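Local coordinates for aminoglycoside acetyltransferase meta-AAC0020 (Uncultured bacterium, PDB 5F47), which probably transfers an acetyl group from acetyl-coenzyme A to aminoglycoside antibiotics, a modification associated with resistance, using a GNAT-type fold, at residues 6-14 / 98-107; 64-75 / 87-98. One frame throughout, in Å; residues are numbered along the deposited sequence.

Interaction 1 of 2, residues 6-14 / 98-107; sequences EIDNFLKIE and WQRQGIGKKL
Lys106 NZ is held by one carboxylate oxygen and two waters. Asp8 OD1 forms a loose salt bridge to Lys106 NZ at 3.6 Å, and the two side chains cross at about a right angle. The first water accepts from Lys106 NZ at 2.8 Å and donates both to Asp8 OD1 and to the backbone, its oxygen lying 3.0 Å from Gln101 O. The second also accepts from Lys106 NZ and turns its own hydrogen to Asp8 O. Asp8 is poorly ordered, so both the direct pair and the water bridge that ends on its OD1 are only as certain as that carboxylate. From CB outward the lysine chain is extended (chi2 169°), which carries the ammonium from the first turn of helix 103-107 to the N-terminal loop. On the way its methylene groups pass the apolar residues: Leu11 CD2 rests on Lys106 CD at 3.7 Å. The same Leu11 methyl, CD2, also meets Ile103 CG1. Ile7 divides its two branches between two partners. Its CG2 approaches the Trp98 ring obliquely, 3.6 Å from CZ3, while Ile7 CD1 lies 3.7 Å from Ile103 CD1. The division follows from a chi1 of 56°, with CG1 between the backbone N and the carbonyl carbon. Farther along the strand, Ile13 CD1 meets Leu107 CD2 at 3.9 Å. Ile7 O accepts from both Phe10 N and Leu11 N, a turn that leads the loop into the strand. Gly102 is the N-cap of the helix, and residues 99-104 read Gln-Arg-Gln-Gly-Ile-Gly, matching the Q/R-x-x-G-x-G/A motif that binds the pyrophosphate of acetyl-CoA in GNAT enzymes. With no direct hydrogen bond between the segments, branched aliphatic contacts probably hold them together, while the charge and its waters form a hydrated margin.

Interaction 2 of 2, residues 64-75 / 87-98; sequences LENKIVGGLTSY and AYIYDLAVDTNW
Leu64 CD1 sits over one face of the Trp98 indole, 3.4 Å from the centroid of the six-membered ring and 3° off its normal, a CH-pi contact. Val69 CG1 comes obliquely to the five-membered end of the same indole, 3.7 Å from Trp98 CD1. At the ring edge a water, nearly in plane, accepts from Trp98 NE1 and from Lys67 NZ, the latter at 2.7 Å. Lys67 NZ also makes a long salt bridge to Asp95 OD2. The Asp95 carboxylate closes an Asx turn as well, since OD1 accepts from Asn97 N on its anti side. Beyond this end the strands pair antiparallel: Gly71 and Ala93 exchange two hydrogen bonds, as do Tyr75 and Tyr88. Between them the register slips by one residue. Thr73 O takes Tyr90 N at 2.9 Å while Thr73 N gives to Asp91 O, and Asp91 N reaches Thr73 OG1 at 3.2 Å, a bent bond of 139°. Thr73 OG1 and Asp91 OD2 both also bond Tyr80 of the second subunit. The extra residue, Tyr90, presents CB in the plane of the Tyr75 ring, 3.7 Å from its CE1. The slip fits the beta bulge common in the fourth strand of GNAT proteins, here in the hairpin at the middle of the sheet.

Interaction 2 is nested within the chain loop that interaction 1 closes, and their centres lie about 10 Å apart. Trp98 belongs to both. Strand 87-94 runs on into the glycine-rich turn and helix 103-107, which lies over the hairpin: Ile103 CG2 packs on Val94 CG2 at 3.8 Å, and Leu107 CD1 comes within 3.5 Å of Gly71 N. Gln99 NE2 probably donates to Val94 O at 3.0 Å, tying the turn to the strand end where GNAT enzymes usually place acetyl-CoA. At the far end of the hairpin, the Tyr88 side chain is about 9 Å from a bound glucose unit, near the interface with the second subunit.

Interaction 1 of 2, residues 6-14 / 98-107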
loop_
_atom_site.group_PDB
_atom_site.type_symbol
_atom_site.label_atom_id
_atom_site.label_comp_id
_atom_site.label_asym_id
_atom_site.label_seq_id
_atom_site.Cartn_x
_atom_site.Cartn_y
_atom_site.Cartn_z
ATOM N N GLU B 6 -20.607 -24.969 14.482
ATOM C CA GLU B 6 -20.636 -25.188 13.043
ATOM C C GLU B 6 -21.423 -24.083 12.347
ATOM O O GLU B 6 -22.629 -24.194 12.142
ATOM C CB GLU B 6 -21.233 -26.564 12.724
ATOM C CG GLU B 6 -20.910 -27.114 11.324
ATOM C CD GLU B 6 -19.476 -27.623 11.182
ATOM O OE1 GLU B 6 -18.553 -26.999 11.745
ATOM O OE2 GLU B 6 -19.270 -28.662 10.516
ATOM N N ILE B 7 -20.716 -23.040 11.928
ATOM C CA ILE B 7 -21.364 -21.843 11.409
ATOM C C ILE B 7 -21.390 -21.769 9.890
ATOM O O ILE B 7 -21.822 -20.763 9.328
ATOM C CB ILE B 7 -20.662 -20.585 11.928
ATOM C CG1 ILE B 7 -19.179 -20.634 11.555
ATOM C CG2 ILE B 7 -20.853 -20.455 13.431
ATOM C CD1 ILE B 7 -18.435 -19.377 11.892
ATOM N N ASP B 8 -20.942 -22.838 9.237
ATOM C CA ASP B 8 -20.777 -22.859 7.785
ATOM C C ASP B 8 -22.018 -22.399 7.020
ATOM O O ASP B 8 -21.905 -21.711 6.005
ATOM C CB ASP B 8 -20.381 -24.264 7.320
ATOM C CG ASP B 8 -19.088 -24.746 7.952
ATOM O OD1 ASP B 8 -18.177 -23.915 8.146
ATOM O OD2 ASP B 8 -18.983 -25.957 8.250
ATOM N N ASN B 9 -23.199 -22.767 7.510
ATOM C CA ASN B 9 -24.445 -22.383 6.849
ATOM C C ASN B 9 -25.089 -21.131 7.436
ATOM O O ASN B 9 -26.168 -20.726 7.009
ATOM C CB ASN B 9 -25.445 -23.540 6.888
ATOM C CG ASN B 9 -24.804 -24.873 6.568
ATOM O OD1 ASN B 9 -24.189 -25.040 5.515
ATOM N ND2 ASN B 9 -24.950 -25.835 7.474
ATOM N N PHE B 10 -24.420 -20.509 8.403
ATOM C CA PHE B 10 -24.907 -19.263 8.983
ATOM C C PHE B 10 -24.035 -18.086 8.568
ATOM O O PHE B 10 -24.476 -16.939 8.577
ATOM C CB PHE B 10 -24.946 -19.359 10.508
ATOM C CG PHE B 10 -25.856 -20.434 11.018
ATOM C CD1 PHE B 10 -27.161 -20.142 11.365
ATOM C CD2 PHE B 10 -25.409 -21.738 11.138
ATOM C CE1 PHE B 10 -28.001 -21.128 11.831
ATOM C CE2 PHE B 10 -26.244 -22.729 11.602
ATOM C CZ PHE B 10 -27.544 -22.423 11.947
ATOM N N LEU B 11 -22.793 -18.379 8.215
ATOM C CA LEU B 11 -21.838 -17.322 7.914
ATOM C C LEU B 11 -22.145 -16.644 6.582
ATOM O O LEU B 11 -22.358 -17.306 5.570
ATOM C CB LEU B 11 -20.420 -17.882 7.906
ATOM C CG LEU B 11 -19.287 -16.868 7.790
ATOM C CD1 LEU B 11 -19.159 -16.056 9.065
ATOM C CD2 LEU B 11 -17.988 -17.591 7.483
ATOM N N LYS B 12 -22.153 -15.316 6.588
ATOM C CA LYS B 12 -22.325 -14.555 5.359
ATOM C C LYS B 12 -21.075 -13.729 5.107
ATOM O O LYS B 12 -20.538 -13.112 6.031
ATOM C CB LYS B 12 -23.550 -13.644 5.434
ATOM C CG LYS B 12 -24.872 -14.366 5.681
ATOM C CD LYS B 12 -25.286 -15.195 4.481
ATOM C CE LYS B 12 -26.663 -15.830 4.677
ATOM N NZ LYS B 12 -26.671 -16.910 5.712
ATOM N N ILE B 13 -20.596 -13.732 3.863
ATOM C CA ILE B 13 -19.477 -12.885 3.469
ATOM C C ILE B 13 -20.003 -11.830 2.519
ATOM O O ILE B 13 -20.625 -12.159 1.506
ATOM C CB ILE B 13 -18.340 -13.670 2.783
ATOM C CG1 ILE B 13 -17.806 -14.770 3.704
ATOM C CG2 ILE B 13 -17.221 -12.731 2.365
ATOM C CD1 ILE B 13 -17.049 -14.251 4.894
ATOM N N GLU B 14 -19.782 -10.565 2.856
ATOM C CA GLU B 14 -20.364 -9.477 2.092
ATOM C C GLU B 14 -19.357 -8.370 1.863
ATOM O O GLU B 14 -18.490 -8.111 2.702
ATOM C CB GLU B 14 -21.611 -8.931 2.801
ATOM C CG GLU B 14 -22.740 -9.964 2.886
ATOM C CD GLU B 14 -23.998 -9.454 3.574
ATOM O OE1 GLU B 14 -24.070 -8.248 3.892
ATOM O OE2 GLU B 14 -24.920 -10.274 3.790
ATOM N N TRP B 98 -14.362 -16.478 17.298
ATOM C CA TRP B 98 -14.726 -17.224 16.094
ATOM C C TRP B 98 -13.541 -17.563 15.191
ATOM O O TRP B 98 -13.728 -17.864 14.010
ATOM C CB TRP B 98 -15.771 -16.447 15.284
ATOM C CG TRP B 98 -17.019 -16.086 16.050
ATOM C CD1 TRP B 98 -17.296 -14.891 16.646
ATOM C CD2 TRP B 98 -18.154 -16.928 16.295
ATOM N NE1 TRP B 98 -18.532 -14.936 17.247
ATOM C CE2 TRP B 98 -19.078 -16.175 17.045
ATOM C CE3 TRP B 98 -18.476 -18.244 15.954
ATOM C CZ2 TRP B 98 -20.306 -16.697 17.463
ATOM C CZ3 TRP B 98 -19.692 -18.757 16.366
ATOM C CH2 TRP B 98 -20.592 -17.984 17.112
ATOM N N GLN B 99 -12.331 -17.529 15.740
ATOM C CA GLN B 99 -11.131 -17.779 14.951
ATOM C C GLN B 99 -10.957 -19.269 14.700
ATOM O O GLN B 99 -11.559 -20.090 15.391
ATOM C CB GLN B 99 -9.897 -17.207 15.649
ATOM C CG GLN B 99 -9.837 -15.683 15.631
ATOM C CD GLN B 99 -8.589 -15.131 16.291
ATOM O OE1 GLN B 99 -7.950 -15.803 17.105
ATOM N NE2 GLN B 99 -8.240 -13.890 15.949
ATOM N N ARG B 100 -10.130 -19.602 13.711
ATOM C CA ARG B 100 -9.862 -20.990 13.329
ATOM C C ARG B 100 -11.141 -21.767 13.015
ATOM O O ARG B 100 -11.263 -22.932 13.369
ATOM C CB ARG B 100 -9.068 -21.715 14.425
ATOM C CG ARG B 100 -8.017 -20.852 15.117
ATOM C CD ARG B 100 -7.526 -21.492 16.409
ATOM N NE ARG B 100 -6.321 -20.836 16.915
ATOM C CZ ARG B 100 -5.089 -21.104 16.489
ATOM N NH1 ARG B 100 -4.894 -22.018 15.546
ATOM N NH2 ARG B 100 -4.051 -20.459 17.005
ATOM N N GLN B 101 -12.078 -21.107 12.340
ATOM C CA GLN B 101 -13.326 -21.724 11.894
ATOM C C GLN B 101 -13.618 -21.361 10.439
ATOM O O GLN B 101 -14.775 -21.340 10.017
ATOM C CB GLN B 101 -14.493 -21.301 12.791
ATOM C CG GLN B 101 -14.320 -21.701 14.251
ATOM C CD GLN B 101 -15.597 -21.566 15.060
ATOM O OE1 GLN B 101 -16.628 -22.152 14.727
ATOM N NE2 GLN B 101 -15.533 -20.783 16.129
ATOM N N GLY B 102 -12.559 -21.061 9.691
ATOM C CA GLY B 102 -12.645 -20.796 8.262
ATOM C C GLY B 102 -13.067 -19.406 7.824
ATOM O O GLY B 102 -13.181 -19.129 6.628
ATOM N N ILE B 103 -13.283 -18.508 8.779
ATOM C CA ILE B 103 -13.774 -17.184 8.425
ATOM C C ILE B 103 -12.735 -16.377 7.643
ATOM O O ILE B 103 -13.047 -15.830 6.595
ATOM C CB ILE B 103 -14.232 -16.430 9.685
ATOM C CG1 ILE B 103 -15.454 -17.160 10.271
ATOM C CG2 ILE B 103 -14.527 -14.970 9.355
ATOM C CD1 ILE B 103 -15.901 -16.665 11.642
ATOM N N GLY B 104 -11.498 -16.320 8.134
ATOM C CA GLY B 104 -10.420 -15.660 7.412
ATOM C C GLY B 104 -10.229 -16.170 6.000
ATOM O O GLY B 104 -10.089 -15.407 5.046
ATOM N N LYS B 105 -10.223 -17.492 5.863
ATOM C CA LYS B 105 -10.055 -18.092 4.543
ATOM C C LYS B 105 -11.166 -17.689 3.579
ATOM O O LYS B 105 -10.902 -17.431 2.412
ATOM C CB LYS B 105 -9.997 -19.607 4.652
ATOM C CG LYS B 105 -8.693 -20.130 5.221
ATOM C CD LYS B 105 -8.719 -21.643 5.289
ATOM C CE LYS B 105 -7.434 -22.189 5.899
ATOM N NZ LYS B 105 -7.507 -23.663 6.089
ATOM N N LYS B 106 -12.404 -17.642 4.063
ATOM C CA LYS B 106 -13.515 -17.255 3.197
ATOM C C LYS B 106 -13.449 -15.777 2.827
ATOM O O LYS B 106 -13.810 -15.415 1.713
ATOM C CB LYS B 106 -14.858 -17.595 3.858
ATOM C CG LYS B 106 -15.154 -19.095 3.886
ATOM C CD LYS B 106 -16.347 -19.434 4.769
ATOM C CE LYS B 106 -16.636 -20.932 4.692
ATOM N NZ LYS B 106 -17.668 -21.425 5.651
ATOM N N LEU B 107 -12.938 -14.930 3.727
ATOM C CA LEU B 107 -12.740 -13.521 3.411
ATOM C C LEU B 107 -11.695 -13.350 2.299
ATOM O O LEU B 107 -11.903 -12.585 1.354
ATOM C CB LEU B 107 -12.307 -12.740 4.672
ATOM C CG LEU B 107 -13.438 -12.443 5.663
ATOM C CD1 LEU B 107 -12.881 -11.961 6.987
ATOM C CD2 LEU B 107 -14.429 -11.425 5.073
HETATM O O HOH W 1 -16.777 -23.845 10.989
HETATM O O HOH W 2 -17.361 -21.423 8.473
HETATM O O HOH W 3 -20.021 -20.465 4.947
#

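Interaction 2 of 2, residues 64-75 / 87-98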
loop_
_atom_site.group_PDB
_atom_site.type_symbol
_atom_site.label_atom_id
_atom_site.label_comp_id
_atom_site.label_asym_id
_atom_site.label_seq_id
_atom_site.Cartn_x
_atom_site.Cartn_y
_atom_site.Cartn_z
ATOM N N LEU B 64 -22.313 -13.084 11.273
ATOM C CA LEU B 64 -23.188 -14.088 11.855
ATOM C C LEU B 64 -24.434 -13.337 12.285
ATOM O O LEU B 64 -24.373 -12.478 13.169
ATOM C CB LEU B 64 -22.522 -14.810 13.017
ATOM C CG LEU B 64 -21.373 -15.708 12.560
ATOM C CD1 LEU B 64 -20.685 -16.330 13.752
ATOM C CD2 LEU B 64 -21.909 -16.802 11.641
ATOM N N GLU B 65 -25.548 -13.665 11.632
ATOM C CA GLU B 65 -26.727 -12.807 11.577
ATOM C C GLU B 65 -26.329 -11.434 11.044
ATOM O O GLU B 65 -25.888 -11.311 9.897
ATOM C CB GLU B 65 -27.394 -12.706 12.944
ATOM C CG GLU B 65 -28.012 -14.012 13.379
ATOM C CD GLU B 65 -28.650 -13.923 14.741
ATOM O OE1 GLU B 65 -29.562 -13.088 14.926
ATOM O OE2 GLU B 65 -28.235 -14.695 15.626
ATOM N N ASN B 66 -26.481 -10.405 11.864
ATOM C CA ASN B 66 -26.039 -9.082 11.461
ATOM C C ASN B 66 -24.941 -8.584 12.387
ATOM O O ASN B 66 -24.761 -7.380 12.564
ATOM C CB ASN B 66 -27.212 -8.100 11.432
ATOM C CG ASN B 66 -27.146 -7.149 10.250
ATOM O OD1 ASN B 66 -27.145 -5.930 10.418
ATOM N ND2 ASN B 66 -27.081 -7.707 9.044
ATOM N N LYS B 67 -24.208 -9.521 12.980
ATOM C CA LYS B 67 -23.042 -9.174 13.777
ATOM C C LYS B 67 -21.761 -9.405 12.985
ATOM O O LYS B 67 -21.535 -10.491 12.455
ATOM C CB LYS B 67 -22.991 -9.977 15.072
ATOM C CG LYS B 67 -21.845 -9.558 15.986
ATOM C CD LYS B 67 -21.563 -10.591 17.066
ATOM C CE LYS B 67 -20.574 -10.052 18.090
ATOM N NZ LYS B 67 -19.909 -11.139 18.864
ATOM N N ILE B 68 -20.928 -8.373 12.915
ATOM C CA ILE B 68 -19.636 -8.466 12.256
ATOM C C ILE B 68 -18.688 -9.306 13.105
ATOM O O ILE B 68 -18.435 -8.976 14.269
ATOM C CB ILE B 68 -19.033 -7.068 12.032
ATOM C CG1 ILE B 68 -19.914 -6.243 11.092
ATOM C CG2 ILE B 68 -17.607 -7.174 11.515
ATOM C CD1 ILE B 68 -19.921 -6.752 9.687
ATOM N N VAL B 69 -18.176 -10.395 12.544
ATOM C CA VAL B 69 -17.280 -11.259 13.299
ATOM C C VAL B 69 -15.906 -11.349 12.633
ATOM O O VAL B 69 -15.006 -12.052 13.101
ATOM C CB VAL B 69 -17.874 -12.665 13.471
ATOM C CG1 VAL B 69 -19.140 -12.592 14.341
ATOM C CG2 VAL B 69 -18.159 -13.301 12.116
ATOM N N GLY B 70 -15.742 -10.615 11.543
ATOM C CA GLY B 70 -14.461 -10.564 10.870
ATOM C C GLY B 70 -14.521 -9.644 9.673
ATOM O O GLY B 70 -15.601 -9.269 9.229
ATOM N N GLY B 71 -13.366 -9.239 9.163
ATOM C CA GLY B 71 -13.368 -8.497 7.924
ATOM C C GLY B 71 -11.986 -8.100 7.481
ATOM O O GLY B 71 -11.014 -8.317 8.212
ATOM N N LEU B 72 -11.906 -7.515 6.292
ATOM C CA LEU B 72 -10.637 -7.012 5.799
ATOM C C LEU B 72 -10.877 -5.757 4.986
ATOM O O LEU B 72 -11.971 -5.514 4.488
ATOM C CB LEU B 72 -9.879 -8.078 4.987
ATOM C CG LEU B 72 -10.329 -8.541 3.603
ATOM C CD1 LEU B 72 -10.066 -7.497 2.514
ATOM C CD2 LEU B 72 -9.601 -9.850 3.260
ATOM N N THR B 73 -9.832 -4.951 4.874
ATOM C CA THR B 73 -9.866 -3.712 4.109
ATOM C C THR B 73 -8.861 -3.838 2.983
ATOM O O THR B 73 -7.822 -4.493 3.147
ATOM C CB THR B 73 -9.519 -2.507 4.986
ATOM O OG1 THR B 73 -8.251 -2.752 5.624
ATOM C CG2 THR B 73 -10.583 -2.310 6.062
ATOM N N SER B 74 -9.163 -3.216 1.844
ATOM C CA SER B 74 -8.259 -3.333 0.697
ATOM C C SER B 74 -8.267 -2.030 -0.115
ATOM O O SER B 74 -9.285 -1.344 -0.208
ATOM C CB SER B 74 -8.628 -4.563 -0.171
ATOM O OG SER B 74 -9.915 -4.422 -0.744
ATOM N N TYR B 75 -7.092 -1.690 -0.646
ATOM C CA TYR B 75 -6.873 -0.497 -1.465
ATOM C C TYR B 75 -6.478 -0.894 -2.875
ATOM O O TYR B 75 -5.605 -1.745 -3.072
ATOM C CB TYR B 75 -5.750 0.368 -0.878
ATOM C CG TYR B 75 -6.052 0.966 0.468
ATOM C CD1 TYR B 75 -5.805 0.243 1.632
ATOM C CD2 TYR B 75 -6.561 2.249 0.576
ATOM C CE1 TYR B 75 -6.071 0.791 2.886
ATOM C CE2 TYR B 75 -6.834 2.819 1.836
ATOM C CZ TYR B 75 -6.595 2.066 2.982
ATOM O OH TYR B 75 -6.834 2.610 4.228
ATOM N N ALA B 87 -4.309 -4.963 -5.897
ATOM C CA ALA B 87 -5.038 -4.712 -4.666
ATOM C C ALA B 87 -4.166 -5.026 -3.457
ATOM O O ALA B 87 -3.519 -6.081 -3.385
ATOM C CB ALA B 87 -6.310 -5.530 -4.631
ATOM N N TYR B 88 -4.186 -4.115 -2.499
ATOM C CA TYR B 88 -3.406 -4.189 -1.270
ATOM C C TYR B 88 -4.344 -4.462 -0.116
ATOM O O TYR B 88 -5.109 -3.581 0.259
ATOM C CB TYR B 88 -2.693 -2.843 -1.059
ATOM C CG TYR B 88 -1.777 -2.725 0.117
ATOM C CD1 TYR B 88 -1.307 -3.833 0.801
ATOM C CD2 TYR B 88 -1.366 -1.469 0.539
ATOM C CE1 TYR B 88 -0.451 -3.689 1.880
ATOM C CE2 TYR B 88 -0.503 -1.320 1.606
ATOM C CZ TYR B 88 -0.045 -2.430 2.266
ATOM O OH TYR B 88 0.812 -2.268 3.320
ATOM N N ILE B 89 -4.311 -5.666 0.439
ATOM C CA ILE B 89 -5.061 -5.934 1.670
ATOM C C ILE B 89 -4.299 -5.307 2.824
ATOM O O ILE B 89 -3.140 -5.656 3.065
ATOM C CB ILE B 89 -5.238 -7.440 1.912
ATOM C CG1 ILE B 89 -6.084 -8.060 0.794
ATOM C CG2 ILE B 89 -5.908 -7.683 3.279
ATOM C CD1 ILE B 89 -6.126 -9.611 0.862
ATOM N N TYR B 90 -4.935 -4.369 3.527
ATOM C CA TYR B 90 -4.233 -3.645 4.557
ATOM C C TYR B 90 -4.401 -4.271 5.944
ATOM O O TYR B 90 -3.421 -4.424 6.683
ATOM C CB TYR B 90 -4.690 -2.168 4.574
ATOM C CG TYR B 90 -3.811 -1.346 5.471
ATOM C CD1 TYR B 90 -2.577 -0.870 5.026
ATOM C CD2 TYR B 90 -4.176 -1.113 6.795
ATOM C CE1 TYR B 90 -1.743 -0.138 5.890
ATOM C CE2 TYR B 90 -3.351 -0.392 7.658
ATOM C CZ TYR B 90 -2.145 0.092 7.202
ATOM O OH TYR B 90 -1.360 0.793 8.096
ATOM N N ASP B 91 -5.646 -4.564 6.318
ATOM C CA ASP B 91 -5.956 -5.230 7.595
ATOM C C ASP B 91 -6.889 -6.399 7.380
ATOM O O ASP B 91 -7.748 -6.348 6.522
ATOM C CB ASP B 91 -6.643 -4.276 8.578
ATOM C CG ASP B 91 -5.686 -3.428 9.374
ATOM O OD1 ASP B 91 -4.594 -3.906 9.779
ATOM O OD2 ASP B 91 -6.062 -2.259 9.638
ATOM N N LEU B 92 -6.717 -7.434 8.193
ATOM C CA LEU B 92 -7.644 -8.556 8.233
ATOM C C LEU B 92 -7.730 -9.020 9.683
ATOM O O LEU B 92 -6.705 -9.215 10.343
ATOM C CB LEU B 92 -7.182 -9.693 7.305
ATOM C CG LEU B 92 -8.005 -10.982 7.255
ATOM C CD1 LEU B 92 -7.852 -11.641 5.900
ATOM C CD2 LEU B 92 -7.586 -11.954 8.348
ATOM N N ALA B 93 -8.945 -9.184 10.188
ATOM C CA ALA B 93 -9.109 -9.679 11.537
ATOM C C ALA B 93 -10.370 -10.492 11.665
ATOM O O ALA B 93 -11.352 -10.253 10.963
ATOM C CB ALA B 93 -9.124 -8.521 12.551
ATOM N N VAL B 94 -10.327 -11.445 12.587
ATOM C CA VAL B 94 -11.484 -12.247 12.948
ATOM C C VAL B 94 -11.636 -12.218 14.463
ATOM O O VAL B 94 -10.647 -12.311 15.195
ATOM C CB VAL B 94 -11.348 -13.689 12.429
ATOM C CG1 VAL B 94 -12.493 -14.578 12.939
ATOM C CG2 VAL B 94 -11.321 -13.683 10.912
ATOM N N ASP B 95 -12.872 -12.021 14.908
ATOM C CA ASP B 95 -13.258 -12.084 16.318
ATOM C C ASP B 95 -12.559 -13.249 17.013
ATOM O O ASP B 95 -12.575 -14.371 16.509
ATOM C CB ASP B 95 -14.782 -12.235 16.412
ATOM C CG ASP B 95 -15.323 -12.061 17.819
ATOM O OD1 ASP B 95 -14.731 -12.593 18.784
ATOM O OD2 ASP B 95 -16.379 -11.410 17.949
ATOM N N THR B 96 -11.945 -12.991 18.160
ATOM C CA THR B 96 -11.215 -14.034 18.872
ATOM C C THR B 96 -12.111 -15.227 19.225
ATOM O O THR B 96 -11.632 -16.353 19.339
ATOM C CB THR B 96 -10.574 -13.480 20.152
ATOM O OG1 THR B 96 -11.585 -12.866 20.955
ATOM C CG2 THR B 96 -9.517 -12.443 19.811
ATOM N N ASN B 97 -13.410 -14.982 19.369
ATOM C CA ASN B 97 -14.360 -16.045 19.687
ATOM C C ASN B 97 -14.670 -16.949 18.503
ATOM O O ASN B 97 -15.191 -18.055 18.681
ATOM C CB ASN B 97 -15.665 -15.451 20.219
ATOM C CG ASN B 97 -15.525 -14.902 21.619
ATOM O OD1 ASN B 97 -14.690 -15.364 22.400
ATOM N ND2 ASN B 97 -16.343 -13.909 21.949
ATOM N N TRP B 98 -14.362 -16.478 17.298
ATOM C CA TRP B 98 -14.726 -17.224 16.094
ATOM C C TRP B 98 -13.541 -17.563 15.191
ATOM O O TRP B 98 -13.728 -17.864 14.010
ATOM C CB TRP B 98 -15.771 -16.447 15.284
ATOM C CG TRP B 98 -17.019 -16.086 16.050
ATOM C CD1 TRP B 98 -17.296 -14.891 16.646
ATOM C CD2 TRP B 98 -18.154 -16.928 16.295
ATOM N NE1 TRP B 98 -18.532 -14.936 17.247
ATOM C CE2 TRP B 98 -19.078 -16.175 17.045
ATOM C CE3 TRP B 98 -18.476 -18.244 15.954
ATOM C CZ2 TRP B 98 -20.306 -16.697 17.463
ATOM C CZ3 TRP B 98 -19.692 -18.757 16.366
ATOM C CH2 TRP B 98 -20.592 -17.984 17.112
HETATM O O HOH W 4 -21.056 -13.536 18.554
#